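Non-structural protein 11 (Prrsv 16244b, PDB 5EYI) probably acts as a uridylate-specific endoribonuclease that degrades 5'-polyuridines made during viral RNA replication, so that host double-stranded RNA sensors are not activated. Local coordinates at residues D119-E124 with D187-L192; K159-V164 with M204-E209; R211-V214 with A220-Q223. The protein carries 1 engineered substitution. All coordinates share one frame; numbering follows the deposited sequence.

Interaction 1: D119-E124 with D187-L192; sequences DDRERE and DLEAYL
Arg121 and Glu189 make the direct contact here, a salt bridge between the first turn of helix 120-128 and the loop that follows strand 173-180. The summed buried area is 77 Å², and these two side chains account for it. Arg121 NH2 lies 2.9 Å from Glu189 OE1, but the N-H...O angle of 121° makes the hydrogen bond weak. The Arg121 guanidinium and the Glu189 carboxylate are turned 60° apart, and Glu189 OE2 is 3.8 Å from Arg121 NE; the pairing is therefore single rather than a flat two-bond fork. With CG trans to the backbone nitrogen (chi1 -161°) and the chain extended to NE, Arg121 spans the gap at full length, its side chain also touching Tyr184 and Pro186.

Donors and acceptors at the start of the helix are held more firmly. Asp119 is the N-cap: its OD1 takes the amide of Glu122 N at 2.9 Å, nearly in line with the C-O bond, while OD2 is engaged by Tyr184 OH. Buried Glu122 is satisfied at both oxygens, OE1 by Arg109 and the amide of Leu118, OE2 by the amide of Leu185. In the partner loop, backbone bonds from Tyr191 N to Leu188 O (2.8 Å) and from Leu192 N to Glu189 O (3.1 Å) fold the chain into a helix-like turn that presents Glu189 toward the helix.

Glu124 OE1 stands 6.1 Å from Glu189 OE2, so like charge may slightly offset the attraction. An oblique ion pair of this kind probably contributes modest, mainly electrostatic attraction at the surface. The OD1 cap secures only the helix start; the more specific helix-to-loop bonds are those of Asp119 OD2 with Tyr184 OH and Glu122 OE2 with Leu185 N.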
loop_
_atom_site.group_PDB
_atom_site.type_symbol
_atom_site.label_atom_id
_atom_site.label_comp_id
_atom_site.label_asym_id
_atom_site.label_seq_id
_atom_site.Cartn_x
_atom_site.Cartn_y
_atom_site.Cartn_z
ATOM N N ASP A 119 -14.929 -17.225 12.036
ATOM C CA ASP A 119 -14.803 -18.649 11.714
ATOM C C ASP A 119 -13.328 -19.051 11.586
ATOM O O ASP A 119 -12.434 -18.202 11.738
ATOM C CB ASP A 119 -15.598 -18.983 10.434
ATOM C CG ASP A 119 -15.165 -18.172 9.218
ATOM O OD1 ASP A 119 -13.997 -17.757 9.115
ATOM O OD2 ASP A 119 -16.004 -17.967 8.330
ATOM N N ASP A 120 -13.080 -20.335 11.317
ATOM C CA ASP A 120 -11.715 -20.852 11.130
ATOM C C ASP A 120 -11.001 -20.254 9.938
ATOM O O ASP A 120 -9.776 -20.097 9.963
ATOM C CB ASP A 120 -11.707 -22.377 10.937
ATOM C CG ASP A 120 -11.912 -23.131 12.219
ATOM O OD1 ASP A 120 -11.444 -22.673 13.289
ATOM O OD2 ASP A 120 -12.532 -24.211 12.142
ATOM N N ARG A 121 -11.756 -19.954 8.887
ATOM C CA ARG A 121 -11.164 -19.358 7.701
ATOM C C ARG A 121 -10.511 -17.998 8.021
ATOM O O ARG A 121 -9.409 -17.706 7.550
ATOM C CB ARG A 121 -12.204 -19.230 6.595
ATOM C CG ARG A 121 -11.611 -19.060 5.214
ATOM C CD ARG A 121 -12.703 -18.759 4.204
ATOM N NE ARG A 121 -12.143 -18.360 2.915
ATOM C CZ ARG A 121 -12.828 -17.775 1.928
ATOM N NH1 ARG A 121 -14.129 -17.499 2.047
ATOM N NH2 ARG A 121 -12.200 -17.446 0.802
ATOM N N GLU A 122 -11.172 -17.196 8.857
ATOM C CA GLU A 122 -10.625 -15.902 9.263
ATOM C C GLU A 122 -9.385 -16.066 10.140
ATOM O O GLU A 122 -8.373 -15.388 9.934
ATOM C CB GLU A 122 -11.679 -15.060 9.988
ATOM C CG GLU A 122 -11.226 -13.624 10.189
ATOM C CD GLU A 122 -12.307 -12.714 10.732
ATOM O OE1 GLU A 122 -12.965 -13.070 11.734
ATOM O OE2 GLU A 122 -12.473 -11.613 10.165
ATOM N N ARG A 123 -9.478 -16.963 11.117
ATOM C CA ARG A 123 -8.332 -17.348 11.955
ATOM C C ARG A 123 -7.117 -17.693 11.102
ATOM O O ARG A 123 -6.004 -17.233 11.369
ATOM C CB ARG A 123 -8.729 -18.538 12.836
ATOM C CG ARG A 123 -7.679 -19.029 13.812
ATOM C CD ARG A 123 -8.246 -20.119 14.710
ATOM N NE ARG A 123 -9.108 -19.612 15.786
ATOM C CZ ARG A 123 -8.692 -19.051 16.930
ATOM N NH1 ARG A 123 -7.386 -18.869 17.201
ATOM N NH2 ARG A 123 -9.597 -18.653 17.830
ATOM N N GLU A 124 -7.356 -18.481 10.057
ATOM C CA GLU A 124 -6.317 -18.917 9.126
ATOM C C GLU A 124 -5.703 -17.746 8.351
ATOM O O GLU A 124 -4.467 -17.667 8.229
ATOM C CB GLU A 124 -6.872 -19.991 8.173
ATOM C CG GLU A 124 -5.991 -20.338 6.980
ATOM C CD GLU A 124 -6.323 -21.703 6.373
ATOM O OE1 GLU A 124 -7.383 -21.828 5.708
ATOM N N ASP A 187 -12.311 -11.622 2.941
ATOM C CA ASP A 187 -12.631 -10.614 1.898
ATOM C C ASP A 187 -11.418 -9.880 1.347
ATOM O O ASP A 187 -11.481 -9.323 0.249
ATOM C CB ASP A 187 -13.592 -9.527 2.416
ATOM C CG ASP A 187 -14.983 -10.038 2.696
ATOM O OD1 ASP A 187 -15.382 -11.118 2.201
ATOM O OD2 ASP A 187 -15.697 -9.326 3.422
ATOM N N LEU A 188 -10.345 -9.818 2.129
ATOM C CA LEU A 188 -9.112 -9.168 1.705
ATOM C C LEU A 188 -8.070 -10.086 1.059
ATOM O O LEU A 188 -7.099 -9.569 0.526
ATOM C CB LEU A 188 -8.463 -8.454 2.896
ATOM C CG LEU A 188 -9.351 -7.561 3.773
ATOM C CD1 LEU A 188 -8.501 -6.904 4.848
ATOM C CD2 LEU A 188 -10.079 -6.512 2.950
ATOM N N GLU A 189 -8.256 -11.413 1.122
ATOM C CA GLU A 189 -7.296 -12.419 0.588
ATOM C C GLU A 189 -6.740 -12.080 -0.790
ATOM O O GLU A 189 -5.537 -12.179 -1.019
ATOM C CB GLU A 189 -7.948 -13.809 0.482
ATOM C CG GLU A 189 -7.884 -14.684 1.727
ATOM C CD GLU A 189 -8.810 -15.914 1.659
ATOM O OE1 GLU A 189 -9.711 -15.978 0.779
ATOM O OE2 GLU A 189 -8.652 -16.830 2.504
ATOM N N ALA A 190 -7.627 -11.676 -1.695
ATOM C CA ALA A 190 -7.254 -11.325 -3.065
ATOM C C ALA A 190 -6.283 -10.139 -3.172
ATOM O O ALA A 190 -5.624 -9.964 -4.214
ATOM C CB ALA A 190 -8.502 -11.050 -3.892
ATOM N N TYR A 191 -6.196 -9.330 -2.115
ATOM C CA TYR A 191 -5.282 -8.182 -2.076
ATOM C C TYR A 191 -3.961 -8.435 -1.351
ATOM O O TYR A 191 -3.058 -7.599 -1.433
ATOM C CB TYR A 191 -5.985 -7.006 -1.408
ATOM C CG TYR A 191 -7.310 -6.642 -2.041
ATOM C CD1 TYR A 191 -7.361 -5.972 -3.253
ATOM C CD2 TYR A 191 -8.508 -6.971 -1.428
ATOM C CE1 TYR A 191 -8.566 -5.633 -3.840
ATOM C CE2 TYR A 191 -9.724 -6.637 -2.001
ATOM C CZ TYR A 191 -9.748 -5.966 -3.207
ATOM O OH TYR A 191 -10.943 -5.622 -3.782
ATOM N N LEU A 192 -3.836 -9.577 -0.669
ATOM C CA LEU A 192 -2.709 -9.820 0.240
ATOM C C LEU A 192 -1.499 -10.536 -0.361
ATOM O O LEU A 192 -0.561 -10.836 0.377
ATOM C CB LEU A 192 -3.184 -10.604 1.476
ATOM C CG LEU A 192 -4.250 -9.937 2.349
ATOM C CD1 LEU A 192 -4.536 -10.798 3.572
ATOM C CD2 LEU A 192 -3.858 -8.521 2.758
#

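Interaction 2: K159-V164 with M204-E209; sequences KESVAV and MLDFKE
The tight hairpin turn between strands 198-205 and 208-215, type I' from Leu205 to Lys208, meets the chain just ahead of strand 163-169 in the endoribonuclease domain. Two bonds close the turn, Leu205 N to Lys208 O at 3.0 Å and Lys208 N to Leu205 O at 2.9 Å, with Asp206 and Phe207 both in left-handed backbone conformations at its apex. Asp206 is the polar point of contact: Ser161 OG donates to Asp206 OD2 across 2.8 Å, and Asp206 OD2 accepts through its anti lone pair, the one turned away from OD1. The serine hydroxyl sits opposite its own carbonyl carbon (chi1 -67°), a rotation that carries it over to the turn.

OD2 is also hydrogen-bonded to Ser106 OG, and Asn14 ND2 on helix 9-14 bonds both Ser161 OG and Asp206 O. Beside this network Leu205 CD2 packs on the Ser161 carbonyl, 3.6 Å from Ser161 O, and makes an apolar touch with Val162 CG2 at 4.2 Å. A water accepts from Val162 N at 3.0 Å and, weakly, from Lys208 NZ.

All four directly touching residues are buried; Asp206 OD2 is met by two hydroxyls, and OD1 has a hydrogen-bond partner elsewhere. The bonds on OD2 probably disperse its negative charge, and the shared Asn14 couples the turn and the loop to the N-terminal part of the chain.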
loop_
_atom_site.group_PDB
_atom_site.type_symbol
_atom_site.label_atom_id
_atom_site.label_comp_id
_atom_site.label_asym_id
_atom_site.label_seq_id
_atom_site.Cartn_x
_atom_site.Cartn_y
_atom_site.Cartn_z
ATOM N N LYS A 159 -16.366 3.662 16.885
ATOM C CA LYS A 159 -17.354 3.018 16.025
ATOM C C LYS A 159 -17.286 3.635 14.642
ATOM O O LYS A 159 -18.138 4.428 14.253
ATOM C CB LYS A 159 -18.752 3.135 16.625
ATOM C CG LYS A 159 -18.905 2.375 17.934
ATOM C CD LYS A 159 -20.178 2.800 18.632
ATOM C CE LYS A 159 -20.431 2.000 19.893
ATOM N NZ LYS A 159 -21.807 2.282 20.397
ATOM N N GLU A 160 -16.248 3.250 13.912
ATOM C CA GLU A 160 -15.897 3.845 12.633
ATOM C C GLU A 160 -15.609 2.721 11.656
ATOM O O GLU A 160 -15.403 1.573 12.070
ATOM C CB GLU A 160 -14.631 4.689 12.789
ATOM C CG GLU A 160 -14.733 5.844 13.765
ATOM C CD GLU A 160 -15.611 6.984 13.271
ATOM O OE1 GLU A 160 -15.725 7.201 12.042
ATOM O OE2 GLU A 160 -16.180 7.692 14.123
ATOM N N SER A 161 -15.568 3.055 10.371
ATOM C CA SER A 161 -15.188 2.099 9.324
ATOM C C SER A 161 -13.686 1.761 9.427
ATOM O O SER A 161 -13.305 0.584 9.490
ATOM C CB SER A 161 -15.537 2.657 7.943
ATOM O OG SER A 161 -16.949 2.754 7.771
ATOM N N VAL A 162 -12.859 2.803 9.468
ATOM C CA VAL A 162 -11.453 2.691 9.836
ATOM C C VAL A 162 -11.257 3.435 11.148
ATOM O O VAL A 162 -11.323 4.659 11.192
ATOM C CB VAL A 162 -10.527 3.259 8.757
ATOM C CG1 VAL A 162 -9.081 2.993 9.124
ATOM C CG2 VAL A 162 -10.853 2.641 7.405
ATOM N N ALA A 163 -11.063 2.680 12.221
ATOM C CA ALA A 163 -10.912 3.238 13.550
ATOM C C ALA A 163 -9.443 3.543 13.782
ATOM O O ALA A 163 -8.580 2.837 13.258
ATOM C CB ALA A 163 -11.403 2.248 14.592
ATOM N N VAL A 164 -9.172 4.583 14.568
ATOM C CA VAL A 164 -7.807 4.945 14.950
ATOM C C VAL A 164 -7.656 4.766 16.461
ATOM O O VAL A 164 -8.468 5.264 17.238
ATOM C CB VAL A 164 -7.469 6.380 14.522
ATOM C CG1 VAL A 164 -6.092 6.788 15.027
ATOM C CG2 VAL A 164 -7.538 6.483 12.996
ATOM N N MET A 204 -13.550 0.271 -1.474
ATOM C CA MET A 204 -14.518 0.836 -0.565
ATOM C C MET A 204 -14.748 -0.101 0.613
ATOM O O MET A 204 -14.735 -1.332 0.460
ATOM C CB MET A 204 -15.820 1.151 -1.301
ATOM C CG MET A 204 -15.757 2.453 -2.091
ATOM S SD MET A 204 -17.359 2.834 -2.798
ATOM C CE MET A 204 -17.366 4.623 -2.740
ATOM N N LEU A 205 -14.922 0.518 1.783
ATOM C CA LEU A 205 -15.301 -0.154 3.021
ATOM C C LEU A 205 -16.481 0.617 3.579
ATOM O O LEU A 205 -16.356 1.816 3.857
ATOM C CB LEU A 205 -14.138 -0.145 4.007
ATOM C CG LEU A 205 -14.382 -0.572 5.454
ATOM C CD1 LEU A 205 -15.129 -1.892 5.563
ATOM C CD2 LEU A 205 -13.046 -0.674 6.164
ATOM N N ASP A 206 -17.631 -0.057 3.706
ATOM C CA ASP A 206 -18.896 0.593 4.099
ATOM C C ASP A 206 -19.228 1.783 3.183
ATOM O O ASP A 206 -19.717 2.804 3.646
ATOM C CB ASP A 206 -18.849 1.048 5.580
ATOM C CG ASP A 206 -18.591 -0.097 6.547
ATOM O OD1 ASP A 206 -19.063 -1.224 6.283
ATOM O OD2 ASP A 206 -17.939 0.129 7.593
ATOM N N PHE A 207 -18.944 1.636 1.890
ATOM C CA PHE A 207 -19.082 2.706 0.882
ATOM C C PHE A 207 -18.187 3.943 1.072
ATOM O O PHE A 207 -18.458 4.979 0.492
ATOM C CB PHE A 207 -20.549 3.145 0.730
ATOM C CG PHE A 207 -21.485 2.022 0.377
ATOM C CD1 PHE A 207 -21.510 1.504 -0.916
ATOM C CD2 PHE A 207 -22.350 1.492 1.328
ATOM C CE1 PHE A 207 -22.377 0.479 -1.253
ATOM C CE2 PHE A 207 -23.220 0.462 0.996
ATOM C CZ PHE A 207 -23.235 -0.044 -0.301
ATOM N N LYS A 208 -17.118 3.834 1.850
ATOM C CA LYS A 208 -16.167 4.919 2.025
ATOM C C LYS A 208 -14.922 4.543 1.234
ATOM O O LYS A 208 -14.413 3.438 1.375
ATOM C CB LYS A 208 -15.854 5.095 3.510
ATOM C CG LYS A 208 -14.643 5.945 3.861
ATOM C CD LYS A 208 -14.974 7.414 3.997
ATOM C CE LYS A 208 -15.535 7.732 5.374
ATOM N NZ LYS A 208 -14.476 7.776 6.424
ATOM N N GLU A 209 -14.434 5.470 0.415
ATOM C CA GLU A 209 -13.191 5.267 -0.337
ATOM C C GLU A 209 -12.019 5.159 0.617
ATOM O O GLU A 209 -11.782 6.054 1.418
ATOM C CB GLU A 209 -12.943 6.421 -1.316
ATOM C CG GLU A 209 -13.876 6.430 -2.520
ATOM C CD GLU A 209 -13.538 5.386 -3.578
ATOM O OE1 GLU A 209 -14.279 5.340 -4.587
ATOM O OE2 GLU A 209 -12.552 4.611 -3.424
HETATM O O HOH W 1 -13.784 5.592 8.883
#

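Interaction 3: R211-V214 with A220-Q223; sequences RLMV and AYFQ
Leu212 meets Phe222 because its CG stands trans to the backbone nitrogen (chi1 179°), swinging CD1 across to the partner strand, while Tyr221 takes the crowded rotamer with CG between N and the carbonyl carbon (chi1 59°), which tips its ring over Met213. The first pair is a CH-pi contact: Leu212 CD1 lies 3.8 Å from the centroid of the Phe222 ring and only 3° off the normal, so the methyl sits squarely above the ring centre. The second is less centred, with Met213 CB 4.2 Å from the Tyr221 centroid, displaced toward the rim, and Met213 CG 3.6 Å from Tyr221 CE2.

Between these side chains the backbones are joined in antiparallel fashion. In the hydrogen-bonded pair Met213-Tyr221, Met213 N reaches Tyr221 O at 2.8 Å and Tyr221 N reaches Met213 O at 3.0 Å, both fairly straight. The pair Arg211-Gln223 has a straight bond, Arg211 N to Gln223 O at 2.9 Å, and a more bent return, Gln223 N to Arg211 O at 2.8 Å. Leu212-Phe222 and Val214-Ala220 are the non-hydrogen-bonded pairs. Their apolar side chains share one face, where Tyr191 and Leu188 also pack; the other face, with Met213 and Tyr221, is approached by His193 and Glu195 of the second subunit.

The Tyr221 ring also meets the ring of His146, a predicted active-site residue. This is the classic two-stranded antiparallel hairpin, here at one side of the three-stranded sheet of the EndoU-type domain and bordering its probable catalytic site.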
loop_
_atom_site.group_PDB
_atom_site.type_symbol
_atom_site.label_atom_id
_atom_site.label_comp_id
_atom_site.label_asym_id
_atom_site.label_seq_id
_atom_site.Cartn_x
_atom_site.Cartn_y
_atom_site.Cartn_z
ATOM N N ARG A 211 -7.851 3.173 1.138
ATOM C CA ARG A 211 -6.712 2.518 0.528
ATOM C C ARG A 211 -6.225 1.398 1.439
ATOM O O ARG A 211 -6.174 1.564 2.650
ATOM C CB ARG A 211 -5.589 3.525 0.266
ATOM C CG ARG A 211 -5.975 4.618 -0.726
ATOM C CD ARG A 211 -4.864 5.636 -0.947
ATOM N NE ARG A 211 -5.347 6.819 -1.666
ATOM C CZ ARG A 211 -5.985 7.861 -1.122
ATOM N NH1 ARG A 211 -6.249 7.918 0.183
ATOM N NH2 ARG A 211 -6.371 8.871 -1.903
ATOM N N LEU A 212 -5.892 0.254 0.854
ATOM C CA LEU A 212 -5.322 -0.867 1.593
ATOM C C LEU A 212 -3.878 -0.938 1.189
ATOM O O LEU A 212 -3.566 -1.139 0.021
ATOM C CB LEU A 212 -6.035 -2.182 1.259
ATOM C CG LEU A 212 -5.531 -3.455 1.957
ATOM C CD1 LEU A 212 -5.659 -3.373 3.475
ATOM C CD2 LEU A 212 -6.267 -4.668 1.422
ATOM N N MET A 213 -2.996 -0.750 2.155
ATOM C CA MET A 213 -1.568 -0.837 1.915
ATOM C C MET A 213 -1.141 -2.228 2.295
ATOM O O MET A 213 -1.446 -2.667 3.399
ATOM C CB MET A 213 -0.824 0.188 2.764
ATOM C CG MET A 213 -1.415 1.589 2.686
ATOM S SD MET A 213 -1.837 2.121 1.017
ATOM C CE MET A 213 -1.871 3.882 1.305
ATOM N N VAL A 214 -0.465 -2.919 1.372
ATOM C CA VAL A 214 0.066 -4.252 1.623
ATOM C C VAL A 214 1.574 -4.280 1.361
ATOM O O VAL A 214 2.026 -3.856 0.301
ATOM C CB VAL A 214 -0.625 -5.307 0.733
ATOM C CG1 VAL A 214 -0.020 -6.696 0.963
ATOM C CG2 VAL A 214 -2.129 -5.306 0.997
ATOM N N ALA A 220 -0.307 -5.329 6.407
ATOM C CA ALA A 220 -1.358 -4.694 5.635
ATOM C C ALA A 220 -2.239 -3.882 6.566
ATOM O O ALA A 220 -2.489 -4.280 7.704
ATOM C CB ALA A 220 -2.187 -5.716 4.880
ATOM N N TYR A 221 -2.685 -2.737 6.077
ATOM C CA TYR A 221 -3.550 -1.870 6.848
ATOM C C TYR A 221 -4.302 -0.939 5.941
ATOM O O TYR A 221 -3.853 -0.643 4.822
ATOM C CB TYR A 221 -2.762 -1.066 7.882
ATOM C CG TYR A 221 -1.659 -0.162 7.350
ATOM C CD1 TYR A 221 -0.322 -0.497 7.513
ATOM C CD2 TYR A 221 -1.955 1.047 6.726
ATOM C CE1 TYR A 221 0.691 0.341 7.061
ATOM C CE2 TYR A 221 -0.959 1.881 6.260
ATOM C CZ TYR A 221 0.366 1.534 6.432
ATOM O OH TYR A 221 1.365 2.382 5.973
ATOM N N PHE A 222 -5.442 -0.485 6.446
ATOM C CA PHE A 222 -6.289 0.450 5.737
ATOM C C PHE A 222 -5.921 1.867 6.105
ATOM O O PHE A 222 -5.355 2.126 7.164
ATOM C CB PHE A 222 -7.755 0.225 6.065
ATOM C CG PHE A 222 -8.383 -0.883 5.289
ATOM C CD1 PHE A 222 -8.725 -0.695 3.951
ATOM C CD2 PHE A 222 -8.657 -2.097 5.890
ATOM C CE1 PHE A 222 -9.335 -1.700 3.230
ATOM C CE2 PHE A 222 -9.262 -3.110 5.175
ATOM C CZ PHE A 222 -9.602 -2.912 3.844
ATOM N N GLN A 223 -6.290 2.774 5.221
ATOM C CA GLN A 223 -6.007 4.190 5.379
ATOM C C GLN A 223 -7.147 4.966 4.706
ATOM O O GLN A 223 -7.699 4.517 3.695
ATOM C CB GLN A 223 -4.628 4.456 4.759
ATOM C CG GLN A 223 -4.083 5.854 4.912
ATOM C CD GLN A 223 -4.425 6.806 3.772
ATOM O OE1 GLN A 223 -4.140 8.003 3.844
ATOM N NE2 GLN A 223 -5.017 6.288 2.718
#

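Following the chain from the N terminus, helix 120-128 opens interaction 1, and residues 159-164 open interaction 2 before 187-192 close the first; residues 204-209 then close the second. The two loops thus cross: the first encloses strands 163-169 and 173-180, the latter carrying the engineered Ala175, while the second starts at the head of 163-169 and takes in 173-180 and most of 198-205. Interaction 3 follows in series as a local hairpin, sharing strand 208-215 with interaction 2; Val162 touches Phe222. Leu188, Tyr191 and Leu192 of interaction 1 pack on the sheet face bearing Leu212 and Phe222. Within the NendoU range, the contacts join helix to loop, loop to turn, and strand to strand.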